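Local atomic coordinates of fucolectin-related protein (Streptococcus pneumoniae, PDB entry 2WMF), a protein that probably hydrolyses host blood-group carbohydrate antigens, acting as the catalytic module of a family 98 glycoside hydrolase. Residues S42-N47 with N57-A62; E68-Y73 with H319-P324; W185-I190 with A220-I225. One frame throughout, in Å; residues are numbered along the deposited sequence.

Contact 1: S42-N47 with N57-A62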
ATOM      1  N   SER A  42      -3.529   2.750  11.211  1.00  8.92           N
ATOM      2  CA  SER A  42      -2.449   3.564  11.761  1.00  9.24           C
ATOM      3  C   SER A  42      -1.982   2.945  13.071  1.00  9.32           C
ATOM      4  O   SER A  42      -2.786   2.701  13.961  1.00  9.65           O
ATOM      5  CB  SER A  42      -2.883   5.007  11.965  1.00  9.14           C
ATOM      6  OG  SER A  42      -3.486   5.553  10.800  1.00  9.28           O
ATOM      7  N   PRO A  43      -0.669   2.638  13.181  1.00  9.65           N
ATOM      8  CA  PRO A  43      -0.180   1.867  14.305  1.00 10.17           C
ATOM      9  C   PRO A  43       0.422   2.623  15.495  1.00 10.15           C
ATOM     10  O   PRO A  43       1.107   3.660  15.322  1.00  9.95           O
ATOM     11  CB  PRO A  43       0.918   1.011  13.676  1.00 10.14           C
ATOM     12  CG  PRO A  43       1.482   1.908  12.636  1.00 10.16           C
ATOM     13  CD  PRO A  43       0.394   2.830  12.168  1.00  8.47           C
ATOM     14  N   LEU A  44       0.149   2.082  16.680  1.00 10.41           N
ATOM     15  CA  LEU A  44       0.830   2.437  17.946  1.00 10.34           C
ATOM     16  C   LEU A  44       1.590   1.195  18.494  1.00  9.94           C
ATOM     17  O   LEU A  44       1.225   0.035  18.262  1.00 10.60           O
ATOM     18  CB  LEU A  44      -0.220   2.890  18.982  1.00 10.00           C
ATOM     19  CG  LEU A  44      -0.949   4.215  18.678  1.00 10.26           C
ATOM     20  CD1 LEU A  44      -2.173   4.398  19.653  1.00 11.56           C
ATOM     21  CD2 LEU A  44      -0.014   5.504  18.649  1.00 11.32           C
ATOM     22  N   TYR A  45       2.631   1.461  19.281  1.00 11.18           N
ATOM     23  CA  TYR A  45       3.603   0.446  19.711  1.00 11.87           C
ATOM     24  C   TYR A  45       3.815   0.520  21.225  1.00 12.78           C
ATOM     25  O   TYR A  45       4.014   1.605  21.781  1.00 12.47           O
ATOM     26  CB  TYR A  45       4.936   0.628  18.972  1.00 12.66           C
ATOM     27  CG  TYR A  45       4.749   0.426  17.497  1.00 10.85           C
ATOM     28  CD1 TYR A  45       4.934  -0.801  16.909  1.00 13.52           C
ATOM     29  CD2 TYR A  45       4.334   1.475  16.699  1.00 14.20           C
ATOM     30  CE1 TYR A  45       4.711  -0.981  15.546  1.00 13.33           C
ATOM     31  CE2 TYR A  45       4.099   1.309  15.335  1.00 12.36           C
ATOM     32  CZ  TYR A  45       4.289   0.064  14.767  1.00 14.06           C
ATOM     33  OH  TYR A  45       4.071  -0.118  13.406  1.00 14.26           O
ATOM     34  N   GLY A  46       3.791  -0.645  21.876  1.00 13.88           N
ATOM     35  CA  GLY A  46       4.008  -0.734  23.303  1.00 14.26           C
ATOM     36  C   GLY A  46       5.400  -0.333  23.736  1.00 14.53           C
ATOM     37  O   GLY A  46       6.379  -0.586  23.054  1.00 14.17           O
ATOM     38  N   ASN A  47       5.462   0.378  24.847  1.00 15.55           N
ATOM     39  CA  ASN A  47       6.702   0.612  25.590  1.00 17.01           C
ATOM     40  C   ASN A  47       6.602  -0.148  26.908  1.00 18.66           C
ATOM     41  O   ASN A  47       5.546  -0.187  27.525  1.00 17.65           O
ATOM     42  CB  ASN A  47       6.885   2.118  25.865  1.00 17.12           C
ATOM     43  CG  ASN A  47       8.335   2.488  26.267  1.00 16.19           C
ATOM     44  OD1 ASN A  47       9.255   1.694  26.103  1.00 18.69           O
ATOM     45  ND2 ASN A  47       8.528   3.694  26.765  1.00 18.74           N
ATOM     46  N   ASN A  57       3.677   8.900  21.636  1.00 11.22           N
ATOM     47  CA  ASN A  57       2.302   8.981  21.208  1.00 11.06           C
ATOM     48  C   ASN A  57       1.329   8.522  22.293  1.00 11.20           C
ATOM     49  O   ASN A  57       1.695   7.840  23.261  1.00 11.97           O
ATOM     50  CB  ASN A  57       2.152   8.136  19.922  1.00 11.06           C
ATOM     51  CG  ASN A  57       2.893   8.738  18.726  1.00  9.38           C
ATOM     52  OD1 ASN A  57       3.093   9.948  18.674  1.00 10.70           O
ATOM     53  ND2 ASN A  57       3.241   7.906  17.734  1.00 11.15           N
ATOM     54  N   THR A  58       0.070   8.908  22.097  1.00 11.25           N
ATOM     55  CA  THR A  58      -1.053   8.420  22.918  1.00 12.24           C
ATOM     56  C   THR A  58      -2.177   7.872  22.022  1.00 12.40           C
ATOM     57  O   THR A  58      -2.271   8.245  20.873  1.00 11.42           O
ATOM     58  CB  THR A  58      -1.642   9.547  23.823  1.00 12.04           C
ATOM     59  OG1 THR A  58      -2.238  10.619  23.043  1.00 12.86           O
ATOM     60  CG2 THR A  58      -0.565  10.082  24.734  1.00 12.09           C
ATOM     61  N   LEU A  59      -3.059   7.034  22.579  1.00 13.51           N
ATOM     62  CA  LEU A  59      -4.225   6.558  21.836  1.00 13.72           C
ATOM     63  C   LEU A  59      -5.147   7.709  21.447  1.00 13.58           C
ATOM     64  O   LEU A  59      -5.610   7.792  20.287  1.00 12.70           O
ATOM     65  CB  LEU A  59      -4.960   5.485  22.644  1.00 13.90           C
ATOM     66  CG  LEU A  59      -6.107   4.775  21.946  1.00 15.49           C
ATOM     67  CD1 LEU A  59      -5.647   4.090  20.672  1.00 15.21           C
ATOM     68  CD2 LEU A  59      -6.699   3.750  22.928  1.00 17.65           C
ATOM     69  N   LYS A  60      -5.455   8.605  22.413  1.00 13.45           N
ATOM     70  CA  LYS A  60      -6.292   9.753  22.131  1.00 14.18           C
ATOM     71  C   LYS A  60      -5.690  10.592  20.983  1.00 13.03           C
ATOM     72  O   LYS A  60      -6.386  11.001  20.057  1.00 13.16           O
ATOM     73  CB  LYS A  60      -6.472  10.595  23.410  1.00 15.54           C
ATOM     74  CG  LYS A  60      -7.329  11.802  23.233  1.00 17.22           C
ATOM     75  CD  LYS A  60      -7.764  12.324  24.632  1.00 19.51           C
ATOM     76  CE  LYS A  60      -8.678  13.497  24.501  1.00 24.12           C
ATOM     77  NZ  LYS A  60      -7.937  14.709  24.049  1.00 30.04           N
ATOM     78  N   GLY A  61      -4.379  10.807  21.019  1.00 11.89           N
ATOM     79  CA  GLY A  61      -3.713  11.583  19.977  1.00 12.16           C
ATOM     80  C   GLY A  61      -3.740  10.915  18.608  1.00 11.45           C
ATOM     81  O   GLY A  61      -3.855  11.600  17.581  1.00 11.52           O
ATOM     82  N   ALA A  62      -3.625   9.601  18.608  1.00 11.16           N
ATOM     83  CA  ALA A  62      -3.680   8.825  17.360  1.00 11.13           C
ATOM     84  C   ALA A  62      -5.034   9.034  16.684  1.00 11.08           C
ATOM     85  O   ALA A  62      -5.117   9.228  15.471  1.00 11.27           O
ATOM     86  CB  ALA A  62      -3.451   7.344  17.625  1.00 11.70           C
TER
HETATM   87  O   HOH W   1       3.109   5.072  16.739  1.00  9.12           O

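Contact 2: E68-Y73 with H319-P324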
ATOM      1  N   GLU A  68     -11.753  13.809  10.194  1.00 15.23           N
ATOM      2  CA  GLU A  68     -13.123  13.376  10.443  1.00 16.02           C
ATOM      3  C   GLU A  68     -13.753  12.616   9.279  1.00 15.10           C
ATOM      4  O   GLU A  68     -14.500  11.674   9.505  1.00 15.33           O
ATOM      5  CB  GLU A  68     -13.982  14.567  10.812  1.00 17.89           C
ATOM      6  CG  GLU A  68     -13.772  15.047  12.234  1.00 21.77           C
ATOM      7  CD  GLU A  68     -13.815  13.966  13.328  1.00 24.13           C
ATOM      8  OE1 GLU A  68     -14.855  13.242  13.474  1.00 28.11           O
ATOM      9  OE2 GLU A  68     -12.809  13.898  14.068  1.00 22.40           O
ATOM     10  N   ASP A  69     -13.448  13.016   8.043  1.00 14.75           N
ATOM     11  CA  ASP A  69     -13.979  12.308   6.858  1.00 14.61           C
ATOM     12  C   ASP A  69     -13.366  10.929   6.654  1.00 13.43           C
ATOM     13  O   ASP A  69     -13.940  10.094   5.952  1.00 13.50           O
ATOM     14  CB  ASP A  69     -13.806  13.137   5.593  1.00 15.29           C
ATOM     15  CG  ASP A  69     -12.365  13.454   5.284  1.00 17.24           C
ATOM     16  OD1 ASP A  69     -11.660  13.974   6.182  1.00 18.35           O
ATOM     17  OD2 ASP A  69     -11.931  13.198   4.139  1.00 21.06           O
ATOM     18  N   VAL A  70     -12.201  10.703   7.279  1.00 12.05           N
ATOM     19  CA  VAL A  70     -11.461   9.457   7.169  1.00 11.89           C
ATOM     20  C   VAL A  70     -11.832   8.473   8.288  1.00 10.93           C
ATOM     21  O   VAL A  70     -11.779   7.264   8.081  1.00 11.43           O
ATOM     22  CB  VAL A  70      -9.953   9.733   7.096  1.00 11.08           C
ATOM     23  CG1 VAL A  70      -9.104   8.452   7.170  1.00 10.47           C
ATOM     24  CG2 VAL A  70      -9.636  10.521   5.825  1.00 11.24           C
ATOM     25  N   LYS A  71     -12.185   8.995   9.466  1.00 10.13           N
ATOM     26  CA  LYS A  71     -12.538   8.161  10.605  1.00 10.80           C
ATOM     27  C   LYS A  71     -13.511   6.987  10.346  1.00 10.41           C
ATOM     28  O   LYS A  71     -13.327   5.917  10.896  1.00 11.11           O
ATOM     29  CB  LYS A  71     -13.015   9.029  11.786  1.00 10.48           C
ATOM     30  CG  LYS A  71     -11.919   9.739  12.602  1.00 10.37           C
ATOM     31  CD  LYS A  71     -12.522  10.405  13.845  1.00 11.63           C
ATOM     32  CE  LYS A  71     -11.488  10.846  14.870  1.00 12.49           C
ATOM     33  NZ  LYS A  71     -10.741  12.069  14.471  1.00 14.55           N
ATOM     34  N   PRO A  72     -14.569   7.184   9.534  1.00 10.34           N
ATOM     35  CA  PRO A  72     -15.442   6.041   9.270  1.00 10.67           C
ATOM     36  C   PRO A  72     -14.786   4.851   8.568  1.00 10.22           C
ATOM     37  O   PRO A  72     -15.388   3.782   8.505  1.00 10.46           O
ATOM     38  CB  PRO A  72     -16.566   6.633   8.375  1.00 10.39           C
ATOM     39  CG  PRO A  72     -16.506   8.139   8.601  1.00 13.23           C
ATOM     40  CD  PRO A  72     -15.060   8.432   8.911  1.00 11.74           C
ATOM     41  N   TYR A  73     -13.568   5.082   8.034  1.00  9.35           N
ATOM     42  CA  TYR A  73     -12.812   4.137   7.228  1.00  9.35           C
ATOM     43  C   TYR A  73     -11.442   3.843   7.843  1.00  9.41           C
ATOM     44  O   TYR A  73     -10.528   3.467   7.134  1.00  9.22           O
ATOM     45  CB  TYR A  73     -12.645   4.720   5.818  1.00 10.62           C
ATOM     46  CG  TYR A  73     -13.956   5.114   5.190  1.00  9.79           C
ATOM     47  CD1 TYR A  73     -14.823   4.154   4.702  1.00 12.09           C
ATOM     48  CD2 TYR A  73     -14.324   6.441   5.134  1.00 11.06           C
ATOM     49  CE1 TYR A  73     -16.038   4.514   4.147  1.00 13.34           C
ATOM     50  CE2 TYR A  73     -15.560   6.818   4.605  1.00 11.34           C
ATOM     51  CZ  TYR A  73     -16.390   5.850   4.096  1.00 11.60           C
ATOM     52  OH  TYR A  73     -17.646   6.217   3.538  1.00 15.64           O
ATOM     53  N   HIS A 319      -8.666   9.742  -1.971  1.00  8.27           N
ATOM     54  CA  HIS A 319      -8.988   9.318  -3.332  1.00  8.64           C
ATOM     55  C   HIS A 319      -9.734   7.984  -3.323  1.00  8.19           C
ATOM     56  O   HIS A 319     -10.756   7.813  -4.041  1.00  8.76           O
ATOM     57  CB  HIS A 319      -7.744   9.215  -4.233  1.00  8.71           C
ATOM     58  CG  HIS A 319      -8.076   8.802  -5.628  1.00  9.16           C
ATOM     59  ND1 HIS A 319      -8.605   9.666  -6.567  1.00  9.70           N
ATOM     60  CD2 HIS A 319      -7.964   7.599  -6.240  1.00 10.02           C
ATOM     61  CE1 HIS A 319      -8.770   9.014  -7.705  1.00  9.95           C
ATOM     62  NE2 HIS A 319      -8.444   7.752  -7.520  1.00 10.92           N
ATOM     63  N   ALA A 320      -9.238   7.040  -2.534  1.00  8.14           N
ATOM     64  CA  ALA A 320      -9.787   5.677  -2.474  1.00  8.11           C
ATOM     65  C   ALA A 320     -11.195   5.632  -1.829  1.00  8.62           C
ATOM     66  O   ALA A 320     -12.016   4.776  -2.185  1.00  9.66           O
ATOM     67  CB  ALA A 320      -8.820   4.739  -1.732  1.00  7.59           C
ATOM     68  N   ILE A 321     -11.476   6.557  -0.907  1.00  9.85           N
ATOM     69  CA  ILE A 321     -12.830   6.693  -0.324  1.00 10.45           C
ATOM     70  C   ILE A 321     -13.785   7.271  -1.370  1.00 11.21           C
ATOM     71  O   ILE A 321     -14.916   6.794  -1.522  1.00 12.88           O
ATOM     72  CB  ILE A 321     -12.867   7.584   0.938  1.00 11.20           C
ATOM     73  CG1 ILE A 321     -11.997   6.992   2.058  1.00 11.32           C
ATOM     74  CG2 ILE A 321     -14.319   7.783   1.437  1.00 12.48           C
ATOM     75  CD1 ILE A 321     -11.619   8.012   3.137  1.00 11.01           C
ATOM     76  N   GLN A 322     -13.327   8.306  -2.074  1.00 10.92           N
ATOM     77  CA  GLN A 322     -14.205   9.066  -2.979  1.00 12.35           C
ATOM     78  C   GLN A 322     -14.469   8.337  -4.289  1.00 12.08           C
ATOM     79  O   GLN A 322     -15.508   8.542  -4.928  1.00 13.56           O
ATOM     80  CB  GLN A 322     -13.620  10.459  -3.202  1.00 12.59           C
ATOM     81  CG  GLN A 322     -13.684  11.275  -1.866  1.00 16.08           C
ATOM     82  CD  GLN A 322     -12.985  12.633  -1.923  1.00 18.59           C
ATOM     83  OE1 GLN A 322     -12.643  13.125  -2.997  1.00 24.65           O
ATOM     84  NE2 GLN A 322     -12.747  13.237  -0.731  1.00 22.64           N
ATOM     85  N   ASN A 323     -13.525   7.489  -4.680  1.00 10.86           N
ATOM     86  CA  ASN A 323     -13.563   6.753  -5.923  1.00 11.20           C
ATOM     87  C   ASN A 323     -13.300   5.286  -5.636  1.00 10.98           C
ATOM     88  O   ASN A 323     -12.131   4.875  -5.536  1.00 10.14           O
ATOM     89  CB  ASN A 323     -12.483   7.283  -6.851  1.00 11.66           C
ATOM     90  CG  ASN A 323     -12.616   8.744  -7.095  1.00 13.03           C
ATOM     91  OD1 ASN A 323     -13.378   9.146  -7.969  1.00 17.72           O
ATOM     92  ND2 ASN A 323     -11.939   9.573  -6.280  1.00 13.66           N
ATOM     93  N   PRO A 324     -14.369   4.477  -5.453  1.00 10.79           N
ATOM     94  CA  PRO A 324     -14.159   3.073  -5.119  1.00 10.31           C
ATOM     95  C   PRO A 324     -13.178   2.357  -6.038  1.00 10.02           C
ATOM     96  O   PRO A 324     -13.213   2.542  -7.253  1.00 10.02           O
ATOM     97  CB  PRO A 324     -15.567   2.482  -5.249  1.00 11.79           C
ATOM     98  CG  PRO A 324     -16.454   3.644  -4.815  1.00 12.41           C
ATOM     99  CD  PRO A 324     -15.804   4.808  -5.520  1.00 11.47           C
TER
HETATM  100  O   HOH W   2     -13.031  11.780   2.140  1.00 27.47           O

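Contact 3: W185-I190 with A220-I225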
ATOM      1  N   TRP A 185       7.386 -17.934  -2.436  1.00  7.49           N
ATOM      2  CA  TRP A 185       7.455 -19.278  -1.799  1.00  8.14           C
ATOM      3  C   TRP A 185       6.640 -19.278  -0.492  1.00  8.23           C
ATOM      4  O   TRP A 185       6.002 -20.277  -0.156  1.00  7.99           O
ATOM      5  CB  TRP A 185       8.931 -19.671  -1.545  1.00  9.04           C
ATOM      6  CG  TRP A 185       9.526 -18.878  -0.444  1.00  9.14           C
ATOM      7  CD1 TRP A 185      10.118 -17.626  -0.535  1.00  9.23           C
ATOM      8  CD2 TRP A 185       9.505 -19.203   0.948  1.00  9.50           C
ATOM      9  NE1 TRP A 185      10.442 -17.168   0.734  1.00 10.23           N
ATOM     10  CE2 TRP A 185      10.086 -18.117   1.652  1.00  9.72           C
ATOM     11  CE3 TRP A 185       9.051 -20.314   1.687  1.00 11.16           C
ATOM     12  CZ2 TRP A 185      10.231 -18.130   3.026  1.00 11.57           C
ATOM     13  CZ3 TRP A 185       9.183 -20.297   3.078  1.00 10.97           C
ATOM     14  CH2 TRP A 185       9.733 -19.208   3.718  1.00 11.31           C
ATOM     15  N   PHE A 186       6.659 -18.154   0.231  1.00  7.60           N
ATOM     16  CA  PHE A 186       6.041 -18.051   1.538  1.00  8.19           C
ATOM     17  C   PHE A 186       4.514 -18.178   1.395  1.00  8.54           C
ATOM     18  O   PHE A 186       3.862 -18.998   2.036  1.00  8.48           O
ATOM     19  CB  PHE A 186       6.432 -16.735   2.250  1.00  8.16           C
ATOM     20  CG  PHE A 186       5.807 -16.610   3.604  1.00  7.35           C
ATOM     21  CD1 PHE A 186       6.432 -17.115   4.723  1.00  7.83           C
ATOM     22  CD2 PHE A 186       4.539 -16.063   3.738  1.00  7.92           C
ATOM     23  CE1 PHE A 186       5.846 -17.086   5.975  1.00  8.93           C
ATOM     24  CE2 PHE A 186       3.913 -16.017   5.012  1.00  8.35           C
ATOM     25  CZ  PHE A 186       4.571 -16.560   6.132  1.00  8.54           C
ATOM     26  N   TRP A 187       3.936 -17.323   0.567  1.00  8.48           N
ATOM     27  CA  TRP A 187       2.497 -17.368   0.377  1.00  8.11           C
ATOM     28  C   TRP A 187       2.061 -18.688  -0.269  1.00  8.47           C
ATOM     29  O   TRP A 187       0.947 -19.206   0.038  1.00  8.69           O
ATOM     30  CB  TRP A 187       1.995 -16.138  -0.414  1.00  7.67           C
ATOM     31  CG  TRP A 187       1.893 -14.916   0.417  1.00  7.91           C
ATOM     32  CD1 TRP A 187       2.554 -13.745   0.235  1.00  8.06           C
ATOM     33  CD2 TRP A 187       1.025 -14.700   1.547  1.00  8.38           C
ATOM     34  NE1 TRP A 187       2.188 -12.828   1.189  1.00  8.47           N
ATOM     35  CE2 TRP A 187       1.263 -13.394   2.019  1.00  8.44           C
ATOM     36  CE3 TRP A 187       0.093 -15.496   2.223  1.00  8.49           C
ATOM     37  CZ2 TRP A 187       0.578 -12.845   3.125  1.00  8.37           C
ATOM     38  CZ3 TRP A 187      -0.546 -14.977   3.347  1.00  7.96           C
ATOM     39  CH2 TRP A 187      -0.318 -13.657   3.777  1.00  8.60           C
ATOM     40  N   GLU A 188       2.877 -19.237  -1.156  1.00  7.66           N
ATOM     41  CA  GLU A 188       2.574 -20.562  -1.721  1.00  8.04           C
ATOM     42  C   GLU A 188       2.460 -21.592  -0.572  1.00  8.15           C
ATOM     43  O   GLU A 188       1.554 -22.446  -0.519  1.00  7.89           O
ATOM     44  CB  GLU A 188       3.644 -20.974  -2.739  1.00  7.51           C
ATOM     45  CG  GLU A 188       3.556 -20.273  -4.040  1.00  8.25           C
ATOM     46  CD  GLU A 188       4.774 -20.425  -4.938  1.00  8.80           C
ATOM     47  OE1 GLU A 188       5.719 -21.217  -4.600  1.00 10.47           O
ATOM     48  OE2 GLU A 188       4.753 -19.784  -6.017  1.00  8.87           O
ATOM     49  N   THR A 189       3.363 -21.475   0.386  1.00  8.02           N
ATOM     50  CA  THR A 189       3.442 -22.426   1.482  1.00  8.52           C
ATOM     51  C   THR A 189       2.262 -22.287   2.424  1.00  8.95           C
ATOM     52  O   THR A 189       1.645 -23.296   2.840  1.00 10.22           O
ATOM     53  CB  THR A 189       4.818 -22.275   2.225  1.00  7.79           C
ATOM     54  OG1 THR A 189       5.868 -22.590   1.308  1.00  9.26           O
ATOM     55  CG2 THR A 189       4.919 -23.235   3.373  1.00  8.95           C
ATOM     56  N   ILE A 190       1.888 -21.048   2.710  1.00  8.52           N
ATOM     57  CA  ILE A 190       0.740 -20.817   3.621  1.00  9.68           C
ATOM     58  C   ILE A 190      -0.535 -21.464   3.086  1.00  9.61           C
ATOM     59  O   ILE A 190      -1.229 -22.146   3.834  1.00  9.71           O
ATOM     60  CB  ILE A 190       0.505 -19.289   3.894  1.00 10.98           C
ATOM     61  CG1 ILE A 190       1.749 -18.715   4.591  1.00 12.03           C
ATOM     62  CG2 ILE A 190      -0.806 -19.013   4.634  1.00 12.61           C
ATOM     63  CD1 ILE A 190       2.245 -19.453   5.740  1.00 11.64           C
ATOM     64  N   ALA A 220       6.526  -8.003  -7.265  1.00  7.34           N
ATOM     65  CA  ALA A 220       5.520  -8.215  -8.334  1.00  7.52           C
ATOM     66  C   ALA A 220       4.814  -9.576  -8.081  1.00  7.81           C
ATOM     67  O   ALA A 220       3.545  -9.679  -8.087  1.00  7.80           O
ATOM     68  CB  ALA A 220       6.176  -8.157  -9.731  1.00  7.77           C
ATOM     69  N   GLY A 221       5.595 -10.614  -7.803  1.00  7.96           N
ATOM     70  CA  GLY A 221       5.019 -11.913  -7.539  1.00  8.16           C
ATOM     71  C   GLY A 221       4.074 -11.908  -6.340  1.00  7.99           C
ATOM     72  O   GLY A 221       3.053 -12.612  -6.329  1.00  9.08           O
ATOM     73  N   THR A 222       4.420 -11.129  -5.315  1.00  6.58           N
ATOM     74  CA  THR A 222       3.635 -11.121  -4.101  1.00  6.78           C
ATOM     75  C   THR A 222       2.287 -10.451  -4.390  1.00  6.07           C
ATOM     76  O   THR A 222       1.239 -10.937  -3.951  1.00  7.39           O
ATOM     77  CB  THR A 222       4.363 -10.469  -2.893  1.00  7.14           C
ATOM     78  OG1 THR A 222       5.551 -11.225  -2.567  1.00  7.54           O
ATOM     79  CG2 THR A 222       3.453 -10.386  -1.616  1.00  8.36           C
ATOM     80  N   ASP A 223       2.316  -9.321  -5.077  1.00  6.69           N
ATOM     81  CA  ASP A 223       1.075  -8.661  -5.510  1.00  5.93           C
ATOM     82  C   ASP A 223       0.196  -9.627  -6.311  1.00  6.36           C
ATOM     83  O   ASP A 223      -1.044  -9.624  -6.158  1.00  7.14           O
ATOM     84  CB  ASP A 223       1.353  -7.437  -6.334  1.00  6.07           C
ATOM     85  CG  ASP A 223       1.727  -6.197  -5.507  1.00  7.61           C
ATOM     86  OD1 ASP A 223       1.613  -6.217  -4.282  1.00  8.03           O
ATOM     87  OD2 ASP A 223       2.090  -5.160  -6.132  1.00  9.10           O
ATOM     88  N   SER A 224       0.798 -10.400  -7.206  1.00  6.43           N
ATOM     89  CA  SER A 224       0.051 -11.317  -8.086  1.00  6.94           C
ATOM     90  C   SER A 224      -0.630 -12.421  -7.272  1.00  6.64           C
ATOM     91  O   SER A 224      -1.805 -12.811  -7.525  1.00  7.23           O
ATOM     92  CB  SER A 224       0.957 -11.937  -9.157  1.00  6.90           C
ATOM     93  OG  SER A 224       1.333 -10.972 -10.126  1.00  8.16           O
ATOM     94  N   ILE A 225       0.108 -13.005  -6.339  1.00  7.39           N
ATOM     95  CA  ILE A 225      -0.386 -14.133  -5.550  1.00  7.71           C
ATOM     96  C   ILE A 225      -1.431 -13.672  -4.537  1.00  7.84           C
ATOM     97  O   ILE A 225      -2.471 -14.312  -4.354  1.00  7.97           O
ATOM     98  CB  ILE A 225       0.795 -14.840  -4.802  1.00  8.06           C
ATOM     99  CG1 ILE A 225       1.690 -15.556  -5.786  1.00  9.19           C
ATOM    100  CG2 ILE A 225       0.286 -15.828  -3.754  1.00 10.06           C
ATOM    101  CD1 ILE A 225       3.006 -16.083  -5.128  1.00 12.40           C
TER

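Contact 1: S42-N47 with N57-A62
The amide nitrogen ND2 of N57, whose CB rests on L44, takes two partners, the carbonyl O of M300 and water 1. That water lies 3.0 Å from N57 ND2 and donates to P43 O at 2.8 Å, so it links the strand backbone to the loop ahead of the helix; it also sits at the edge of the Y45 ring, in its plane. With N57 OD1 taken by the backbone N of D303, the amide is held at both ends.

L44 carries the apolar part of the contact. Its CG lies beside the backbone N, chi1 -67°, and the two methyls part company, CD2 turning to N57 and CD1 to L59. L44 CD2 reaches N57 CB at 3.6 Å. L44 CD1 meets L59 CD1, also at 3.6 Å, the two leucines crossing at about a right angle, and A62 CB is near both methyls, 3.8 Å from L44 CD1 and 4.0 Å from L44 CD2.

T58 starts the helix as its N-cap: T58 OG1 accepts from G61 N at 3.0 Å, with an N-H...O angle of 148°, and is also bonded to D303 OD2. I76 touches L44, L59 and A62 from the next strand. This is the first beta-alpha-beta unit of a (beta/alpha)8 barrel, strand 39-45, helix 59-64 and strand 74-79, with the short helix packed on its own strand.

Contact 2: E68-Y73 with H319-P324
Y73 and I321 carry this contact, the isoleucine running along one side of the tyrosine ring and crossing it at a slant. Each branch of I321 has its own place on the CD2/CE2 flank of that ring. I321 CG2 comes to 3.5 Å from Y73 CE2, towards the phenol end, while I321 CD1 lies 3.7 Å from Y73 CD2, nearer the root of the ring. In the isoleucine CG2 is anti to the backbone N, whereas CG1 beside that N (chi1 -61°) and the chain extended beyond it (chi2 161°) carry CD1 towards V70. There I321 CD1 meets V70 CG2 at 4.2 Å, the two side chains crossing at about a right angle.

The tyrosine is steadied by its own loop. P72 CB stands 3.9 Å above the plane of the Y73 ring, offset towards the rim, and Y73 N bonds to V70 O at 2.8 Å, closing the turn.

Beside this apolar patch the link is polar and indirect: water 2 donates to D69 OD2 at 2.7 Å and accepts from Q322 NE2 at 3.2 Å. The stronger partner of D69 is R318, one turn back on the same helix, through a salt bridge.

The loop 68-73 leads from helix 59-64 into strand 74-79, and Y73 also pairs by backbone with L40 of strand 39-45. It packs against the C-terminal end of helix 307-322, where F317 touches both V70 and Y73; H319 and N323 of that end bond to Y432 and K471, on strands 430-434 and 467-472 of an antiparallel sheet.

Contact 3: W185-I190 with A220-I225
Two neighbouring helices of the barrel's outer layer meet here, W187 of helix 184-192 facing T222 and I225 of helix 219-231. Their local axes pass 10.1 Å apart at 25°, near to parallel. I225 CG2 presses on W187 CB at 3.8 Å, where the two backbones come nearest, the CA atoms of W187 and I225 being 7.3 Å apart. Further out, T222 CG2 lies 3.9 Å from both W187 CD1 and W187 NE1, so the methyl meets the pyrrole part of the indole obliquely and the two side chains cross at about a right angle. T222 can offer that methyl because CG2 is anti to the backbone N; its OG1, beside the N, turns to D218 O and E183 N instead.

In the (beta/alpha)8 barrel these helices follow the fifth and sixth strands, 176-180 and 207-212, and such helices run side by side around the sheet. The sixth strand lies beneath them: L209 touches W187 and T211 touches T222.

At the other branch of the isoleucine, I225 CD1 approaches E188 OE2 at 4.2 Å, a loose, non-bonded approach. The buried carboxylate of E188 is satisfied elsewhere, OE1 by S347 OG and OE2 by N341 ND2. V376 of the short strand 376-377 packs on I225.

Starting at the N terminus, contact 1 closes first: nine residues separate segment 42-47 from segment 57-62, and the loop is complete before contact 2 opens at residue 68. Contact 2 then spans most of the barrel, bringing the entry to the second strand, 74-79, against the helix 307-322 that follows the eighth, 289-293. Contact 3 opens and closes within that long excursion, joining the helices after strands five and six; none of the loops cross. Contacts 1 and 2 are near neighbours, their nearest atoms about 6 Å apart, whereas contacts 2 and 3 lie on opposite sides of the chain's centre, with centres about 29 Å apart.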